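Local coordinates for protein beta-galactosidase/beta-glucuronidase (Faecalibacterium prausnitzii L2-6, PDB 6MVF) that binds flavin mononucleotide and belongs to the family 2 glycoside hydrolases, probably acting as a beta-glucuronidase of the human gut microbiome, at residues G71-T76 against G157-G162; R88-V93 against D174-G179; D99-V104 against A109-G114. All coordinates share one frame; numbering follows the deposited sequence.

Contact 1: G71-T76 against G157-G162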
loop_
_atom_site.group_PDB
_atom_site.type_symbol
_atom_site.label_atom_id
_atom_site.label_comp_id
_atom_site.label_asym_id
_atom_site.label_seq_id
_atom_site.Cartn_x
_atom_site.Cartn_y
_atom_site.Cartn_z
ATOM N N GLY A 71 -14.241 -18.762 -30.457
ATOM C CA GLY A 71 -12.865 -18.696 -29.986
ATOM C C GLY A 71 -12.659 -19.717 -28.879
ATOM O O GLY A 71 -13.500 -19.855 -27.988
ATOM N N VAL A 72 -11.547 -20.441 -28.960
ATOM C CA VAL A 72 -11.173 -21.452 -27.980
ATOM C C VAL A 72 -10.040 -20.889 -27.138
ATOM O O VAL A 72 -8.978 -20.531 -27.668
ATOM C CB VAL A 72 -10.751 -22.770 -28.649
ATOM C CG1 VAL A 72 -10.334 -23.802 -27.602
ATOM C CG2 VAL A 72 -11.888 -23.301 -29.462
ATOM N N TYR A 73 -10.281 -20.792 -25.834
ATOM C CA TYR A 73 -9.265 -20.433 -24.854
ATOM C C TYR A 73 -8.740 -21.718 -24.235
ATOM O O TYR A 73 -9.505 -22.660 -24.009
ATOM C CB TYR A 73 -9.827 -19.527 -23.734
ATOM C CG TYR A 73 -10.371 -18.146 -24.134
ATOM C CD1 TYR A 73 -11.683 -17.980 -24.582
ATOM C CD2 TYR A 73 -9.579 -17.011 -24.010
ATOM C CE1 TYR A 73 -12.181 -16.731 -24.918
ATOM C CE2 TYR A 73 -10.062 -15.758 -24.343
ATOM C CZ TYR A 73 -11.367 -15.618 -24.802
ATOM O OH TYR A 73 -11.829 -14.350 -25.130
ATOM N N SER A 74 -7.444 -21.755 -23.940
ATOM C CA SER A 74 -6.905 -22.906 -23.232
ATOM C C SER A 74 -5.678 -22.491 -22.441
ATOM O O SER A 74 -4.938 -21.588 -22.843
ATOM C CB SER A 74 -6.555 -24.061 -24.182
ATOM O OG SER A 74 -5.401 -23.749 -24.929
ATOM N N ARG A 75 -5.479 -23.164 -21.308
ATOM C CA ARG A 75 -4.324 -22.947 -20.445
ATOM C C ARG A 75 -4.108 -24.194 -19.604
ATOM O O ARG A 75 -4.926 -25.116 -19.603
ATOM C CB ARG A 75 -4.507 -21.722 -19.546
ATOM C CG ARG A 75 -5.450 -21.937 -18.380
ATOM C CD ARG A 75 -5.211 -20.874 -17.325
ATOM N NE ARG A 75 -4.289 -21.356 -16.304
ATOM C CZ ARG A 75 -3.763 -20.606 -15.344
ATOM N NH1 ARG A 75 -4.046 -19.320 -15.257
ATOM N NH2 ARG A 75 -2.947 -21.151 -14.467
ATOM N N THR A 76 -2.998 -24.202 -18.867
ATOM C CA THR A 76 -2.631 -25.296 -17.977
ATOM C C THR A 76 -2.812 -24.877 -16.520
ATOM O O THR A 76 -2.719 -23.693 -16.189
ATOM C CB THR A 76 -1.195 -25.729 -18.271
ATOM O OG1 THR A 76 -1.186 -26.350 -19.557
ATOM C CG2 THR A 76 -0.658 -26.719 -17.230
ATOM N N GLY A 157 -17.566 -10.922 -27.588
ATOM C CA GLY A 157 -17.370 -12.333 -27.326
ATOM C C GLY A 157 -16.213 -12.580 -26.376
ATOM O O GLY A 157 -15.282 -11.788 -26.285
ATOM N N GLY A 158 -16.291 -13.688 -25.652
ATOM C CA GLY A 158 -15.146 -14.146 -24.896
ATOM C C GLY A 158 -15.323 -14.219 -23.395
ATOM O O GLY A 158 -16.441 -14.178 -22.870
ATOM N N LEU A 159 -14.191 -14.346 -22.700
ATOM C CA LEU A 159 -14.149 -14.511 -21.250
ATOM C C LEU A 159 -13.826 -13.155 -20.620
ATOM O O LEU A 159 -12.709 -12.894 -20.172
ATOM C CB LEU A 159 -13.114 -15.566 -20.880
ATOM C CG LEU A 159 -13.378 -17.005 -21.278
ATOM C CD1 LEU A 159 -12.171 -17.845 -20.912
ATOM C CD2 LEU A 159 -14.635 -17.496 -20.563
ATOM N N TYR A 160 -14.817 -12.272 -20.595
ATOM C CA TYR A 160 -14.531 -10.864 -20.348
ATOM C C TYR A 160 -14.554 -10.498 -18.856
ATOM O O TYR A 160 -14.437 -9.314 -18.519
ATOM C CB TYR A 160 -15.496 -9.988 -21.159
ATOM C CG TYR A 160 -16.926 -10.144 -20.747
ATOM C CD1 TYR A 160 -17.732 -11.127 -21.303
ATOM C CD2 TYR A 160 -17.474 -9.309 -19.773
ATOM C CE1 TYR A 160 -19.064 -11.264 -20.899
ATOM C CE2 TYR A 160 -18.783 -9.432 -19.366
ATOM C CZ TYR A 160 -19.583 -10.402 -19.925
ATOM O OH TYR A 160 -20.897 -10.504 -19.491
ATOM N N ARG A 161 -14.680 -11.496 -17.967
ATOM C CA ARG A 161 -14.651 -11.287 -16.523
ATOM C C ARG A 161 -13.633 -12.149 -15.789
ATOM O O ARG A 161 -13.436 -11.940 -14.584
ATOM C CB ARG A 161 -16.032 -11.554 -15.899
ATOM C CG ARG A 161 -17.098 -10.533 -16.268
ATOM C CD ARG A 161 -18.392 -10.728 -15.475
ATOM N NE ARG A 161 -19.380 -9.785 -15.966
ATOM C CZ ARG A 161 -20.696 -9.975 -15.966
ATOM N NH1 ARG A 161 -21.222 -11.092 -15.479
ATOM N NH2 ARG A 161 -21.484 -9.033 -16.478
ATOM N N GLY A 162 -12.996 -13.110 -16.464
ATOM C CA GLY A 162 -12.023 -13.988 -15.848
ATOM C C GLY A 162 -12.647 -15.288 -15.388
ATOM O O GLY A 162 -13.853 -15.516 -15.505
#
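Leu159 lies over one face of the Tyr73 ring, and the two side chains overlap in antiparallel fashion. The evidence is a CH-pi contact: Leu159 CD1 stands 3.9 Å from the Tyr73 ring centroid and only 22° off the ring normal, displaced toward the rim. That methyl sits nearest the root of the ring, with Leu159 CD1 3.7 Å from Tyr73 CG, while Leu159 CG reaches 3.8 Å from Tyr73 CE1 farther along. In Tyr73 the ring is anti to the carbonyl carbon (chi1 -63°), which sends it off the strand toward the loop 157-162. The phenol end then meets backbone: Tyr73 OH is 3.3 Å from Gly158 CA, which lies at the ring edge near its plane. The same oxygen accepts a weak hydrogen bond from Leu159 N, 3.4 Å from Tyr73 OH but fairly straight at 158°. Its stronger polar partner is His52 ND1, and the His52 ring also meets that of Tyr73 at a steep angle. At Gly158 the backbone turn would press any beta carbon against the preceding carbonyl oxygen, and that carbon would also run into Tyr73 OH.

The strand 70-78 lies between strands 34-37 and 131-139 of the six-stranded sheet in the sugar-binding domain, and the loop leads into strand 163-168 of the other sheet. Chemically, one tyrosine does two jobs: its face gives a buried apolar seat to Leu159, and its hydroxyl offers a polar partner both to His52 and, weakly, to the loop backbone.

Contact 2: R88-V93 against D174-G179. With FMN (flavin mononucleotide), chain G.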
loop_
_atom_site.group_PDB
_atom_site.type_symbol
_atom_site.label_atom_id
_atom_site.label_comp_id
_atom_site.label_asym_id
_atom_site.label_seq_id
_atom_site.Cartn_x
_atom_site.Cartn_y
_atom_site.Cartn_z
ATOM N N ARG A 88 -12.431 -31.531 -3.401
ATOM C CA ARG A 88 -13.165 -31.320 -4.635
ATOM C C ARG A 88 -12.606 -30.094 -5.342
ATOM O O ARG A 88 -12.066 -29.180 -4.710
ATOM C CB ARG A 88 -14.665 -31.167 -4.355
ATOM C CG ARG A 88 -15.180 -32.274 -3.444
ATOM C CD ARG A 88 -16.617 -32.648 -3.711
ATOM N NE ARG A 88 -16.848 -33.089 -5.086
ATOM C CZ ARG A 88 -16.457 -34.263 -5.568
ATOM N NH1 ARG A 88 -15.794 -35.108 -4.798
ATOM N NH2 ARG A 88 -16.734 -34.587 -6.819
ATOM N N VAL A 89 -12.705 -30.110 -6.668
ATOM C CA VAL A 89 -12.172 -29.055 -7.516
ATOM C C VAL A 89 -13.288 -28.557 -8.413
ATOM O O VAL A 89 -14.006 -29.359 -9.022
ATOM C CB VAL A 89 -10.984 -29.546 -8.359
ATOM C CG1 VAL A 89 -10.400 -28.387 -9.187
ATOM C CG2 VAL A 89 -9.936 -30.219 -7.448
ATOM N N TYR A 90 -13.445 -27.241 -8.484
ATOM C CA TYR A 90 -14.469 -26.610 -9.298
ATOM C C TYR A 90 -13.812 -25.556 -10.175
ATOM O O TYR A 90 -12.904 -24.852 -9.726
ATOM C CB TYR A 90 -15.553 -25.957 -8.423
ATOM C CG TYR A 90 -16.626 -26.888 -7.887
ATOM C CD1 TYR A 90 -16.395 -27.710 -6.777
ATOM C CD2 TYR A 90 -17.889 -26.913 -8.464
ATOM C CE1 TYR A 90 -17.404 -28.559 -6.287
ATOM C CE2 TYR A 90 -18.900 -27.741 -7.973
ATOM C CZ TYR A 90 -18.660 -28.559 -6.897
ATOM O OH TYR A 90 -19.683 -29.372 -6.448
ATOM N N VAL A 91 -14.257 -25.450 -11.423
ATOM C CA VAL A 91 -13.903 -24.307 -12.261
ATOM C C VAL A 91 -15.084 -23.353 -12.254
ATOM O O VAL A 91 -16.241 -23.778 -12.342
ATOM C CB VAL A 91 -13.503 -24.707 -13.699
ATOM C CG1 VAL A 91 -14.585 -25.499 -14.377
ATOM C CG2 VAL A 91 -13.212 -23.479 -14.504
ATOM N N GLU A 92 -14.796 -22.062 -12.091
ATOM C CA GLU A 92 -15.813 -21.020 -12.027
ATOM C C GLU A 92 -15.529 -20.003 -13.127
ATOM O O GLU A 92 -14.505 -19.316 -13.093
ATOM C CB GLU A 92 -15.817 -20.374 -10.648
ATOM C CG GLU A 92 -16.608 -19.098 -10.540
ATOM C CD GLU A 92 -16.617 -18.548 -9.120
ATOM O OE1 GLU A 92 -17.508 -18.963 -8.326
ATOM O OE2 GLU A 92 -15.727 -17.711 -8.796
ATOM N N VAL A 93 -16.428 -19.927 -14.113
ATOM C CA VAL A 93 -16.391 -18.918 -15.171
ATOM C C VAL A 93 -17.324 -17.785 -14.764
ATOM O O VAL A 93 -18.509 -18.020 -14.490
ATOM C CB VAL A 93 -16.813 -19.508 -16.527
ATOM C CG1 VAL A 93 -16.825 -18.422 -17.606
ATOM C CG2 VAL A 93 -15.902 -20.679 -16.923
ATOM N N ASP A 174 -22.890 -24.966 -1.046
ATOM C CA ASP A 174 -23.277 -25.348 -2.403
ATOM C C ASP A 174 -22.657 -24.429 -3.444
ATOM O O ASP A 174 -22.832 -23.207 -3.396
ATOM C CB ASP A 174 -24.807 -25.334 -2.518
ATOM C CG ASP A 174 -25.333 -26.109 -3.738
ATOM O OD1 ASP A 174 -24.535 -26.504 -4.611
ATOM O OD2 ASP A 174 -26.561 -26.334 -3.821
ATOM N N LEU A 175 -21.955 -25.043 -4.402
ATOM C CA LEU A 175 -21.325 -24.369 -5.528
ATOM C C LEU A 175 -22.028 -24.673 -6.841
ATOM O O LEU A 175 -21.647 -24.123 -7.890
ATOM C CB LEU A 175 -19.853 -24.793 -5.624
ATOM C CG LEU A 175 -18.920 -24.231 -4.551
ATOM C CD1 LEU A 175 -17.776 -25.188 -4.177
ATOM C CD2 LEU A 175 -18.373 -22.926 -5.068
ATOM N N ASP A 176 -23.051 -25.529 -6.805
ATOM C CA ASP A 176 -23.617 -26.169 -7.991
ATOM C C ASP A 176 -24.960 -25.613 -8.408
ATOM O O ASP A 176 -25.518 -26.090 -9.392
ATOM C CB ASP A 176 -23.772 -27.681 -7.766
ATOM C CG ASP A 176 -22.475 -28.419 -7.936
ATOM O OD1 ASP A 176 -21.790 -28.175 -8.957
ATOM O OD2 ASP A 176 -22.131 -29.226 -7.046
ATOM N N TYR A 177 -25.500 -24.640 -7.694
ATOM C CA TYR A 177 -26.862 -24.181 -7.936
ATOM C C TYR A 177 -26.838 -22.803 -8.617
ATOM O O TYR A 177 -26.774 -21.760 -7.964
ATOM C CB TYR A 177 -27.652 -24.175 -6.635
ATOM C CG TYR A 177 -29.121 -23.976 -6.884
ATOM C CD1 TYR A 177 -29.914 -25.004 -7.381
ATOM C CD2 TYR A 177 -29.706 -22.747 -6.670
ATOM C CE1 TYR A 177 -31.254 -24.798 -7.626
ATOM C CE2 TYR A 177 -31.033 -22.541 -6.911
ATOM C CZ TYR A 177 -31.799 -23.559 -7.385
ATOM O OH TYR A 177 -33.116 -23.303 -7.611
ATOM N N TYR A 178 -26.884 -22.820 -9.952
ATOM C CA TYR A 178 -27.036 -21.614 -10.768
ATOM C C TYR A 178 -25.998 -20.559 -10.436
ATOM O O TYR A 178 -26.285 -19.364 -10.465
ATOM C CB TYR A 178 -28.428 -21.024 -10.623
ATOM C CG TYR A 178 -29.524 -21.866 -11.217
ATOM C CD1 TYR A 178 -30.182 -22.824 -10.451
ATOM C CD2 TYR A 178 -29.918 -21.692 -12.541
ATOM C CE1 TYR A 178 -31.197 -23.589 -10.986
ATOM C CE2 TYR A 178 -30.933 -22.456 -13.084
ATOM C CZ TYR A 178 -31.571 -23.399 -12.302
ATOM O OH TYR A 178 -32.581 -24.160 -12.837
ATOM N N GLY A 179 -24.780 -21.008 -10.128
ATOM C CA GLY A 179 -23.676 -20.097 -9.857
ATOM C C GLY A 179 -23.922 -19.167 -8.691
ATOM O O GLY A 179 -23.378 -18.057 -8.662
HETATM N N1 FMN G . -30.929 -24.450 -3.491
HETATM C C2 FMN G . -29.726 -25.026 -3.435
HETATM O O2 FMN G . -29.604 -26.251 -3.389
HETATM N N3 FMN G . -28.605 -24.338 -3.444
HETATM C C4 FMN G . -28.572 -23.043 -3.489
HETATM O O4 FMN G . -27.527 -22.412 -3.498
HETATM C C4A FMN G . -29.819 -22.360 -3.533
HETATM N N5 FMN G . -29.788 -21.059 -3.594
HETATM C C5A FMN G . -30.904 -20.361 -3.640
HETATM C C6 FMN G . -30.834 -18.993 -3.695
HETATM C C7 FMN G . -31.963 -18.257 -3.735
HETATM C C7M FMN G . -31.877 -16.782 -3.799
HETATM C C8 FMN G . -33.257 -18.928 -3.742
HETATM C C8M FMN G . -34.507 -18.125 -3.806
HETATM C C9 FMN G . -33.322 -20.303 -3.684
HETATM C C9A FMN G . -32.187 -21.053 -3.625
HETATM N N10 FMN G . -32.247 -22.438 -3.597
HETATM C C10 FMN G . -31.042 -23.134 -3.540
HETATM C "C1'" FMN G . -33.576 -23.032 -3.549
HETATM C "C2'" FMN G . -34.132 -23.894 -4.657
HETATM O "O2'" FMN G . -34.708 -22.933 -5.504
HETATM C "C3'" FMN G . -35.273 -24.780 -4.208
HETATM O "O3'" FMN G . -35.235 -24.923 -2.805
HETATM C "C4'" FMN G . -35.227 -26.191 -4.747
HETATM O "O4'" FMN G . -33.873 -26.609 -4.649
HETATM C "C5'" FMN G . -35.767 -26.346 -6.169
HETATM O "O5'" FMN G . -34.724 -26.326 -7.126
HETATM P P FMN G . -34.952 -26.121 -8.681
HETATM O O1P FMN G . -33.846 -26.911 -9.257
HETATM O O2P FMN G . -36.336 -26.638 -8.943
HETATM O O3P FMN G . -34.872 -24.670 -9.015
#
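Tyr90 and Leu175 mark the nearest backbone approach, their CA atoms 8.1 Å apart, too far for sheet pairing, so side chains span the gap. Segment 88-93 is an extended strand, whereas 174-179 is an irregular loop that bends at Leu175 and Asp176, both with psi near zero. An Asx turn fixes the bend: Asp176 N donates to Asp174 OD1 at 2.8 Å, approaching from above the carboxylate plane.

Leu175 covers one face of the Tyr90 ring, its CB 4.1 Å from the Tyr90 ring centroid and 17° off the normal. Asp176 instead comes to the ring edge, crossing Tyr90 at about a right angle with carboxylate and ring planes 46° apart. Tyr90 OH donates to Asp176 OD2 at 2.5 Å on the syn side, 32° out of the carboxylate plane. The loop's other side grips the cofactor. Asp174 OD2 accepts from FMN N3 at 2.9 Å, using the oxygen left over from the Asx turn. With CG anti to the backbone N, the Tyr177 ring is carried out to the flavin and lays one face against it around C10, while the edge of Tyr178 meets the opposite face. Tyr177 OH links ribityl and phosphate, accepting from FMN O2' at 2.7 Å and donating to FMN O3P at 2.6 Å.

Strand 88-93 runs between strands 163-168 and 119-122; Leu175 also packs on Ile166 and Val168 of the former, and Arg120 of the latter donates to Leu175 O. Helix 368-385 touches Tyr177 through Lys379 and Ile383, and Tyr178 through Lys379 and Glu380.

Contact 3: D99-V104 against A109-G114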
loop_
_atom_site.group_PDB
_atom_site.type_symbol
_atom_site.label_atom_id
_atom_site.label_comp_id
_atom_site.label_asym_id
_atom_site.label_seq_id
_atom_site.Cartn_x
_atom_site.Cartn_y
_atom_site.Cartn_z
ATOM N N ASP A 99 -22.001 -18.212 -25.333
ATOM C CA ASP A 99 -22.282 -19.640 -25.258
ATOM C C ASP A 99 -20.953 -20.334 -25.032
ATOM O O ASP A 99 -19.956 -19.952 -25.650
ATOM C CB ASP A 99 -22.939 -20.119 -26.562
ATOM C CG ASP A 99 -23.614 -21.476 -26.433
ATOM O OD1 ASP A 99 -23.524 -22.095 -25.348
ATOM O OD2 ASP A 99 -24.241 -21.927 -27.428
ATOM N N ALA A 100 -20.915 -21.327 -24.142
ATOM C CA ALA A 100 -19.627 -21.857 -23.715
ATOM C C ALA A 100 -19.659 -23.365 -23.503
ATOM O O ALA A 100 -20.697 -23.947 -23.171
ATOM C CB ALA A 100 -19.138 -21.185 -22.429
ATOM N N THR A 101 -18.490 -23.985 -23.691
ATOM C CA THR A 101 -18.246 -25.385 -23.353
ATOM C C THR A 101 -16.914 -25.472 -22.627
ATOM O O THR A 101 -15.913 -24.938 -23.114
ATOM C CB THR A 101 -18.213 -26.286 -24.602
ATOM O OG1 THR A 101 -19.483 -26.249 -25.267
ATOM C CG2 THR A 101 -17.916 -27.719 -24.200
ATOM N N VAL A 102 -16.892 -26.140 -21.476
ATOM C CA VAL A 102 -15.675 -26.285 -20.680
ATOM C C VAL A 102 -15.200 -27.730 -20.776
ATOM O O VAL A 102 -15.972 -28.665 -20.534
ATOM C CB VAL A 102 -15.897 -25.864 -19.212
ATOM C CG1 VAL A 102 -14.584 -25.950 -18.415
ATOM C CG2 VAL A 102 -16.451 -24.450 -19.134
ATOM N N LYS A 103 -13.928 -27.916 -21.121
ATOM C CA LYS A 103 -13.303 -29.235 -21.147
ATOM C C LYS A 103 -12.083 -29.245 -20.241
ATOM O O LYS A 103 -11.264 -28.317 -20.278
ATOM C CB LYS A 103 -12.876 -29.640 -22.560
ATOM C CG LYS A 103 -13.981 -30.118 -23.465
ATOM C CD LYS A 103 -13.448 -30.215 -24.886
ATOM C CE LYS A 103 -14.544 -30.532 -25.883
ATOM N NZ LYS A 103 -14.400 -29.723 -27.124
ATOM N N VAL A 104 -11.955 -30.298 -19.440
ATOM C CA VAL A 104 -10.749 -30.550 -18.662
ATOM C C VAL A 104 -10.110 -31.825 -19.198
ATOM O O VAL A 104 -10.760 -32.879 -19.254
ATOM C CB VAL A 104 -11.048 -30.658 -17.162
ATOM C CG1 VAL A 104 -9.777 -30.998 -16.398
ATOM C CG2 VAL A 104 -11.638 -29.356 -16.662
ATOM N N ALA A 109 -16.733 -30.844 -19.253
ATOM C CA ALA A 109 -17.143 -30.672 -17.862
ATOM C C ALA A 109 -18.502 -30.004 -17.722
ATOM O O ALA A 109 -19.247 -30.346 -16.802
ATOM C CB ALA A 109 -16.099 -29.859 -17.087
ATOM N N THR A 110 -18.854 -29.094 -18.632
ATOM C CA THR A 110 -20.149 -28.425 -18.617
ATOM C C THR A 110 -20.279 -27.567 -19.871
ATOM O O THR A 110 -19.285 -27.263 -20.543
ATOM C CB THR A 110 -20.330 -27.567 -17.345
ATOM O OG1 THR A 110 -21.721 -27.302 -17.149
ATOM C CG2 THR A 110 -19.566 -26.234 -17.429
ATOM N N THR A 111 -21.525 -27.185 -20.176
ATOM C CA THR A 111 -21.844 -26.189 -21.196
ATOM C C THR A 111 -22.794 -25.151 -20.613
ATOM O O THR A 111 -23.528 -25.410 -19.655
ATOM C CB THR A 111 -22.501 -26.785 -22.442
ATOM O OG1 THR A 111 -23.703 -27.466 -22.055
ATOM C CG2 THR A 111 -21.562 -27.739 -23.153
ATOM N N HIS A 112 -22.790 -23.967 -21.209
ATOM C CA HIS A 112 -23.563 -22.882 -20.635
ATOM C C HIS A 112 -23.989 -21.910 -21.717
ATOM O O HIS A 112 -23.244 -21.640 -22.659
ATOM C CB HIS A 112 -22.771 -22.130 -19.567
ATOM C CG HIS A 112 -23.560 -21.060 -18.890
ATOM N ND1 HIS A 112 -23.579 -19.758 -19.335
ATOM C CD2 HIS A 112 -24.361 -21.099 -17.800
ATOM C CE1 HIS A 112 -24.351 -19.038 -18.541
ATOM N NE2 HIS A 112 -24.835 -19.828 -17.601
ATOM N N GLU A 113 -25.178 -21.358 -21.548
ATOM C CA GLU A 113 -25.728 -20.404 -22.490
ATOM C C GLU A 113 -26.162 -19.161 -21.724
ATOM O O GLU A 113 -26.630 -19.254 -20.583
ATOM C CB GLU A 113 -26.888 -21.036 -23.240
ATOM C CG GLU A 113 -27.434 -20.210 -24.349
ATOM C CD GLU A 113 -28.631 -20.869 -25.012
ATOM O OE1 GLU A 113 -29.690 -20.207 -25.119
ATOM O OE2 GLU A 113 -28.507 -22.050 -25.422
ATOM N N GLY A 114 -25.992 -17.993 -22.341
ATOM C CA GLY A 114 -26.182 -16.746 -21.622
ATOM C C GLY A 114 -24.839 -16.182 -21.200
ATOM O O GLY A 114 -24.074 -16.834 -20.478
#
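Thr101 and Thr111 face each other as a non-hydrogen-bonded pair of an antiparallel hairpin, the two side chains running abreast. Thr101 holds CG2 anti to its N and OG1 beside it (chi1 -62°), whereas Thr111 puts OG1 in the crowded position between N and carbonyl carbon (chi1 58°). This second choice turns the Thr111 methyl toward its neighbour: Thr111 CG2 lies 3.3 Å from Thr101 OG1 and 3.8 Å from Thr101 CG2. With an alanine in place of Thr101, both branches would be gone, and the Thr111 methyl would probably be left without the hydroxyl and methyl that flank it.

Asp99 and Glu113 share that face; Glu113 stretches on to His373 and Ser145. On the other face Val102 and Thr110 run alongside, Val102 CG2 4.0 Å from Thr110 CG2, with Ala100 and His112 beyond them. The His112 imidazole extends clear of strand 99-104, stacks on Phe119 and hydrogen-bonds Glu380 through NE2.

The N-to-C directions of strands 99-104 and 109-113 differ by 174°, nearly exactly antiparallel. Ala100 N to His112 O, 2.8 Å, and His112 N to Ala100 O, 2.9 Å, form one reciprocal pair. Next along, Val102 N meets Thr110 O at 2.8 Å, but Val102 O receives two donors, Ala109 N at 2.6 Å and, weakly, Thr110 N. Ala109 and Thr110 thus both stand opposite Val102, which makes a classic beta bulge.

The chemistry is divided accordingly. Backbone bonds set the register; Thr101, Thr111, Asp99 and Glu113 line one face; the other is mixed, Ala100 and Val102 packing on Phe119 of strand 119-122 while Thr110 and His112 add polar groups.

How the contacts relate
From the N terminus the chain first lays down 71-76, then 88-93, then 99-104, which turns back tightly into 109-114: contact 3 closes this short hairpin. Only later does 157-162 return to 71-76, closing contact 1, and 174-179 then returns to 88-93, closing contact 2. Contacts 1 and 2 therefore cross, while contact 3 nests within both. Contacts 1 and 3 reach the same six-stranded sheet, and contact 2 uses the four-stranded one. Val91 CG1, 4.1 Å from Val102 CG1, joins the two sheets; Leu159 CD2, 3.8 Å from Val93 CG1, sets loop 157-162 against the four-stranded sheet; and contact 2 itself attaches the flavin-binding loop.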